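Local coordinates for protein gamma-resorcylate decarboxylase (Polaromonas, PDB 4QRO) that probably catalyses the manganese-dependent, non-oxidative decarboxylation of gamma-resorcylate (2,6-dihydroxybenzoate) to resorcinol, at residues L163-Y176 against L183-A197. Residues are numbered along the deposited sequence; the frame is centred on the assembly and turned at random.
Sequences LHPRNPLPSDARIY and LGPTWAFGQETAVHA. With MN (manganese (II) ion), chain K; 38L (2-nitrobenzene-1,3-diol), chain M.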
loop_
_atom_site.group_PDB
_atom_site.type_symbol
_atom_site.label_atom_id
_atom_site.label_comp_id
_atom_site.label_asym_id
_atom_site.label_seq_id
_atom_site.Cartn_x
_atom_site.Cartn_y
_atom_site.Cartn_z
ATOM N N LEU A 163 -6.554 -15.006 -1.353
ATOM C CA LEU A 163 -5.274 -14.664 -1.929
ATOM C C LEU A 163 -4.461 -14.099 -0.766
ATOM O O LEU A 163 -4.653 -12.957 -0.358
ATOM C CB LEU A 163 -5.453 -13.662 -3.083
ATOM C CG LEU A 163 -4.136 -13.133 -3.694
ATOM C CD1 LEU A 163 -3.376 -14.221 -4.422
ATOM C CD2 LEU A 163 -4.409 -11.961 -4.642
ATOM N N HIS A 164 -3.600 -14.937 -0.201
ATOM C CA HIS A 164 -2.849 -14.633 1.022
ATOM C C HIS A 164 -1.474 -14.134 0.602
ATOM O O HIS A 164 -1.041 -14.360 -0.546
ATOM C CB HIS A 164 -2.746 -15.928 1.865
ATOM C CG HIS A 164 -2.050 -15.782 3.178
ATOM N ND1 HIS A 164 -0.691 -15.965 3.323
ATOM C CD2 HIS A 164 -2.531 -15.514 4.415
ATOM C CE1 HIS A 164 -0.370 -15.807 4.592
ATOM N NE2 HIS A 164 -1.465 -15.537 5.274
ATOM N N PRO A 165 -0.773 -13.425 1.499
ATOM C CA PRO A 165 0.561 -12.985 1.059
ATOM C C PRO A 165 1.652 -14.034 0.965
ATOM O O PRO A 165 1.530 -15.157 1.483
ATOM C CB PRO A 165 0.976 -11.960 2.141
ATOM C CG PRO A 165 -0.299 -11.526 2.771
ATOM C CD PRO A 165 -1.191 -12.738 2.737
ATOM N N ARG A 166 2.712 -13.630 0.276
ATOM C CA ARG A 166 4.049 -14.193 0.411
ATOM C C ARG A 166 4.976 -13.019 0.138
ATOM O O ARG A 166 4.535 -11.946 -0.328
ATOM C CB ARG A 166 4.324 -15.344 -0.581
ATOM C CG ARG A 166 4.332 -14.905 -2.047
ATOM C CD ARG A 166 4.784 -15.991 -3.004
ATOM N NE ARG A 166 6.139 -16.438 -2.713
ATOM C CZ ARG A 166 6.683 -17.558 -3.176
ATOM N NH1 ARG A 166 5.981 -18.370 -3.966
ATOM N NH2 ARG A 166 7.931 -17.872 -2.827
ATOM N N ASN A 167 6.258 -13.221 0.395
ATOM C CA ASN A 167 7.269 -12.214 0.057
ATOM C C ASN A 167 7.640 -12.220 -1.413
ATOM O O ASN A 167 7.600 -13.262 -2.059
ATOM C CB ASN A 167 8.550 -12.416 0.897
ATOM C CG ASN A 167 8.521 -11.645 2.210
ATOM O OD1 ASN A 167 8.091 -10.495 2.262
ATOM N ND2 ASN A 167 8.986 -12.280 3.279
ATOM N N PRO A 168 8.028 -11.048 -1.958
ATOM C CA PRO A 168 8.534 -11.049 -3.317
ATOM C C PRO A 168 9.852 -11.827 -3.419
ATOM O O PRO A 168 10.588 -11.929 -2.427
ATOM C CB PRO A 168 8.785 -9.548 -3.612
ATOM C CG PRO A 168 9.001 -8.939 -2.275
ATOM C CD PRO A 168 8.123 -9.708 -1.327
ATOM N N LEU A 169 10.146 -12.366 -4.597
ATOM C CA LEU A 169 11.459 -12.962 -4.849
ATOM C C LEU A 169 12.521 -11.857 -4.674
ATOM O O LEU A 169 12.214 -10.693 -4.933
ATOM C CB LEU A 169 11.517 -13.527 -6.261
ATOM C CG LEU A 169 10.547 -14.692 -6.573
ATOM C CD1 LEU A 169 10.733 -15.187 -7.990
ATOM C CD2 LEU A 169 10.717 -15.833 -5.581
ATOM N N PRO A 170 13.753 -12.211 -4.235
ATOM C CA PRO A 170 14.817 -11.214 -3.972
ATOM C C PRO A 170 15.125 -10.263 -5.138
ATOM O O PRO A 170 15.342 -9.070 -4.912
ATOM C CB PRO A 170 16.026 -12.088 -3.639
ATOM C CG PRO A 170 15.421 -13.283 -2.963
ATOM C CD PRO A 170 14.127 -13.543 -3.706
ATOM N N SER A 171 15.104 -10.766 -6.373
ATOM C CA SER A 171 15.322 -9.908 -7.553
ATOM C C SER A 171 14.203 -8.881 -7.798
ATOM O O SER A 171 14.405 -7.847 -8.480
ATOM C CB SER A 171 15.545 -10.755 -8.818
ATOM O OG SER A 171 14.445 -11.596 -9.086
ATOM N N ASP A 172 13.043 -9.152 -7.202
ATOM C CA ASP A 172 11.922 -8.232 -7.161
ATOM C C ASP A 172 11.791 -7.495 -5.819
ATOM O O ASP A 172 10.748 -6.877 -5.545
ATOM C CB ASP A 172 10.647 -9.028 -7.478
ATOM C CG ASP A 172 10.691 -9.673 -8.876
ATOM O OD1 ASP A 172 11.193 -9.028 -9.821
ATOM O OD2 ASP A 172 10.188 -10.800 -9.030
ATOM N N ALA A 173 12.848 -7.531 -5.010
ATOM C CA ALA A 173 12.826 -6.982 -3.634
ATOM C C ALA A 173 13.969 -6.018 -3.321
ATOM O O ALA A 173 14.218 -5.759 -2.152
ATOM C CB ALA A 173 12.861 -8.103 -2.610
ATOM N N ARG A 174 14.599 -5.447 -4.345
ATOM C CA ARG A 174 15.821 -4.625 -4.140
ATOM C C ARG A 174 15.587 -3.332 -3.357
ATOM O O ARG A 174 16.465 -2.882 -2.608
ATOM C CB ARG A 174 16.564 -4.410 -5.495
ATOM C CG ARG A 174 17.077 -5.756 -6.032
ATOM C CD ARG A 174 18.297 -5.648 -6.925
ATOM N NE ARG A 174 17.952 -4.864 -8.096
ATOM C CZ ARG A 174 17.324 -5.323 -9.180
ATOM N NH1 ARG A 174 16.964 -6.610 -9.332
ATOM N NH2 ARG A 174 17.058 -4.465 -10.142
ATOM N N ILE A 175 14.374 -2.793 -3.435
ATOM C CA ILE A 175 13.998 -1.612 -2.645
ATOM C C ILE A 175 14.132 -1.861 -1.128
ATOM O O ILE A 175 14.374 -0.929 -0.340
ATOM C CB ILE A 175 12.573 -1.114 -3.024
ATOM C CG1 ILE A 175 12.322 0.297 -2.505
ATOM C CG2 ILE A 175 11.471 -2.093 -2.572
ATOM C CD1 ILE A 175 11.014 0.887 -2.993
ATOM N N TYR A 176 13.999 -3.127 -0.736
ATOM C CA TYR A 176 14.161 -3.553 0.654
ATOM C C TYR A 176 15.574 -4.044 1.022
ATOM O O TYR A 176 15.818 -4.346 2.187
ATOM C CB TYR A 176 13.174 -4.693 0.972
ATOM C CG TYR A 176 11.720 -4.407 0.577
ATOM C CD1 TYR A 176 10.971 -3.399 1.201
ATOM C CD2 TYR A 176 11.083 -5.199 -0.390
ATOM C CE1 TYR A 176 9.617 -3.182 0.848
ATOM C CE2 TYR A 176 9.762 -4.963 -0.769
ATOM C CZ TYR A 176 9.029 -3.973 -0.142
ATOM O OH TYR A 176 7.704 -3.816 -0.533
ATOM N N LEU A 183 10.326 -6.508 5.080
ATOM C CA LEU A 183 9.775 -7.724 4.452
ATOM C C LEU A 183 8.754 -8.350 5.368
ATOM O O LEU A 183 8.693 -8.043 6.560
ATOM C CB LEU A 183 10.864 -8.740 4.132
ATOM C CG LEU A 183 11.950 -8.324 3.144
ATOM C CD1 LEU A 183 13.077 -9.359 3.171
ATOM C CD2 LEU A 183 11.389 -8.117 1.729
ATOM N N GLY A 184 7.933 -9.230 4.825
ATOM C CA GLY A 184 6.980 -9.947 5.645
ATOM C C GLY A 184 5.804 -9.045 5.997
ATOM O O GLY A 184 5.483 -8.098 5.230
ATOM N N PRO A 185 5.159 -9.304 7.141
ATOM C CA PRO A 185 3.914 -8.570 7.457
ATOM C C PRO A 185 4.078 -7.062 7.692
ATOM O O PRO A 185 3.103 -6.321 7.616
ATOM C CB PRO A 185 3.412 -9.265 8.742
ATOM C CG PRO A 185 4.641 -9.865 9.346
ATOM C CD PRO A 185 5.480 -10.305 8.186
ATOM N N THR A 186 5.273 -6.601 8.013
ATOM C CA THR A 186 5.489 -5.157 8.211
ATOM C C THR A 186 4.993 -4.292 7.037
ATOM O O THR A 186 4.373 -3.246 7.252
ATOM C CB THR A 186 6.992 -4.886 8.475
ATOM O OG1 THR A 186 7.404 -5.612 9.637
ATOM C CG2 THR A 186 7.259 -3.423 8.714
ATOM N N TRP A 187 5.254 -4.753 5.812
ATOM C CA TRP A 187 4.962 -4.012 4.593
ATOM C C TRP A 187 4.955 -4.839 3.287
ATOM O O TRP A 187 4.011 -4.763 2.485
ATOM C CB TRP A 187 5.955 -2.806 4.430
ATOM C CG TRP A 187 5.501 -1.938 3.300
ATOM C CD1 TRP A 187 5.882 -2.005 2.007
ATOM C CD2 TRP A 187 4.471 -0.951 3.368
ATOM N NE1 TRP A 187 5.176 -1.087 1.256
ATOM C CE2 TRP A 187 4.308 -0.423 2.080
ATOM C CE3 TRP A 187 3.686 -0.440 4.414
ATOM C CZ2 TRP A 187 3.386 0.589 1.798
ATOM C CZ3 TRP A 187 2.795 0.580 4.134
ATOM C CH2 TRP A 187 2.633 1.065 2.829
ATOM N N ALA A 188 6.028 -5.578 3.019
ATOM C CA ALA A 188 6.195 -6.215 1.715
ATOM C C ALA A 188 5.080 -7.206 1.368
ATOM O O ALA A 188 4.669 -7.274 0.219
ATOM C CB ALA A 188 7.542 -6.904 1.613
ATOM N N PHE A 189 4.618 -7.981 2.348
ATOM C CA PHE A 189 3.407 -8.852 2.182
ATOM C C PHE A 189 2.217 -8.099 1.584
ATOM O O PHE A 189 1.556 -8.582 0.669
ATOM C CB PHE A 189 2.945 -9.365 3.561
ATOM C CG PHE A 189 3.559 -10.669 4.000
ATOM C CD1 PHE A 189 4.579 -11.300 3.282
ATOM C CD2 PHE A 189 3.088 -11.270 5.152
ATOM C CE1 PHE A 189 5.091 -12.510 3.709
ATOM C CE2 PHE A 189 3.619 -12.463 5.598
ATOM C CZ PHE A 189 4.625 -13.078 4.880
ATOM N N GLY A 190 1.953 -6.904 2.110
ATOM C CA GLY A 190 0.779 -6.143 1.717
ATOM C C GLY A 190 0.903 -5.587 0.301
ATOM O O GLY A 190 -0.042 -5.701 -0.493
ATOM N N GLN A 191 2.060 -5.005 -0.036
ATOM C CA GLN A 191 2.301 -4.538 -1.421
ATOM C C GLN A 191 2.153 -5.676 -2.439
ATOM O O GLN A 191 1.488 -5.523 -3.469
ATOM C CB GLN A 191 3.691 -3.887 -1.573
ATOM C CG GLN A 191 4.315 -3.964 -2.965
ATOM C CD GLN A 191 3.659 -3.055 -3.985
ATOM O OE1 GLN A 191 2.698 -2.347 -3.680
ATOM N NE2 GLN A 191 4.189 -3.055 -5.184
ATOM N N GLU A 192 2.803 -6.799 -2.157
ATOM C CA GLU A 192 2.781 -7.957 -3.047
ATOM C C GLU A 192 1.343 -8.404 -3.330
ATOM O O GLU A 192 0.956 -8.613 -4.483
ATOM C CB GLU A 192 3.579 -9.096 -2.421
ATOM C CG GLU A 192 3.609 -10.358 -3.253
ATOM C CD GLU A 192 4.237 -10.167 -4.623
ATOM O OE1 GLU A 192 5.294 -9.467 -4.737
ATOM O OE2 GLU A 192 3.671 -10.746 -5.592
ATOM N N THR A 193 0.550 -8.482 -2.279
ATOM C CA THR A 193 -0.806 -9.016 -2.373
ATOM C C THR A 193 -1.783 -7.994 -2.984
ATOM O O THR A 193 -2.645 -8.346 -3.794
ATOM C CB THR A 193 -1.251 -9.481 -0.974
ATOM O OG1 THR A 193 -0.200 -10.281 -0.391
ATOM C CG2 THR A 193 -2.542 -10.247 -1.034
ATOM N N ALA A 194 -1.649 -6.726 -2.595
ATOM C CA ALA A 194 -2.430 -5.660 -3.207
ATOM C C ALA A 194 -2.217 -5.629 -4.714
ATOM O O ALA A 194 -3.172 -5.517 -5.464
ATOM C CB ALA A 194 -2.077 -4.307 -2.585
ATOM N N VAL A 195 -0.963 -5.727 -5.169
ATOM C CA VAL A 195 -0.697 -5.677 -6.608
ATOM C C VAL A 195 -1.214 -6.916 -7.340
ATOM O O VAL A 195 -1.809 -6.799 -8.409
ATOM C CB VAL A 195 0.788 -5.416 -6.899
ATOM C CG1 VAL A 195 1.071 -5.547 -8.384
ATOM C CG2 VAL A 195 1.133 -4.001 -6.429
ATOM N N HIS A 196 -1.060 -8.090 -6.735
ATOM C CA HIS A 196 -1.617 -9.299 -7.328
ATOM C C HIS A 196 -3.144 -9.164 -7.494
ATOM O O HIS A 196 -3.707 -9.487 -8.568
ATOM C CB HIS A 196 -1.244 -10.484 -6.474
ATOM C CG HIS A 196 -1.325 -11.803 -7.178
ATOM N ND1 HIS A 196 -0.533 -12.877 -6.814
ATOM C CD2 HIS A 196 -2.065 -12.217 -8.236
ATOM C CE1 HIS A 196 -0.799 -13.900 -7.611
ATOM N NE2 HIS A 196 -1.731 -13.525 -8.473
ATOM N N ALA A 197 -3.817 -8.662 -6.454
ATOM C CA ALA A 197 -5.289 -8.504 -6.495
ATOM C C ALA A 197 -5.679 -7.514 -7.588
ATOM O O ALA A 197 -6.628 -7.745 -8.333
ATOM C CB ALA A 197 -5.815 -8.055 -5.152
HETATM MN MN MN K . -1.600 -15.256 7.517
HETATM O OAK 38L M . -0.325 -13.303 7.257
HETATM N NAG 38L M . 0.588 -12.895 7.920
HETATM O OAJ 38L M . 0.710 -11.680 8.063
HETATM C CAA 38L M . 1.484 -13.818 8.515
HETATM C CAF 38L M . 2.553 -13.307 9.246
HETATM O OAH 38L M . 2.388 -12.169 9.976
HETATM C CAE 38L M . 3.789 -13.955 9.236
HETATM C CAD 38L M . 3.951 -15.148 8.540
HETATM C CAC 38L M . 2.845 -15.754 7.951
HETATM C CAB 38L M . 1.606 -15.115 7.974
HETATM O OAI 38L M . 0.519 -15.760 7.448
HETATM O O HOH W 1 0.286 -12.377 -2.264
HETATM O O HOH W 2 6.683 -6.092 -1.601
#
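Pro165 lies across one face of the Phe189 ring at about a right angle, its CB 3.4 Å from Phe189 CG in a CH-pi contact. Pro165 CB and CG also press on Thr193, whose OG1 comes within 3.2 Å of Pro165 CA. That hydroxyl donates to Phe189 O, one turn back in helix 188-202, and a water that donates to both bridges Thr193 OG1 and His164 O. Phe189 O thus accepts both Thr193 N and Thr193 OG1, from opposite faces of its carbonyl plane. One residue before His164, Leu163 sets CD1 over the face of the His196 imidazole and CD2 against Ala197. With CG anti to the backbone N (chi1 175°), its branches reach the helix, while His196 NE2 is held by Tyr142 N.

Beyond Arg166 the chain runs past the rim of the Phe189 ring, Asn167 N standing 3.6 Å from CE1 at the edge. Asn167 then turns its amide back, and OD1 takes the N-H of Gly184 on a lone pair in the carbonyl plane (2.9 Å, 155° at the hydrogen), tying the loop after His164 to the residues before helix 188-202.

The packing thins toward partly exposed Pro168, whose CD is 4.1 Å from Ala188 CB, and Leu183. Leu183 CD2 packs at 3.6 Å on CD2 of the buried Tyr176 ring, which leans on Ala188 CB. Tyr176 OH lies at the edge of the Trp187 indole, shares a water with Ala188 O and has Gln191 of the second subunit as a further polar partner; Trp187 NE1 hydrogen-bonds to OE1 of that same Gln191.

Next to this packing, His164 turns to the metal: NE2 binds manganese at 2.3 Å with Glu8, His10 and Asp287, and Phe189 and Pro185 border the nitroresorcinol. A histidine from the strand 161-164 region binding a mononuclear metal centre, with the following loop packed on the next helix, is characteristic of the amidohydrolase (beta/alpha)8 barrel.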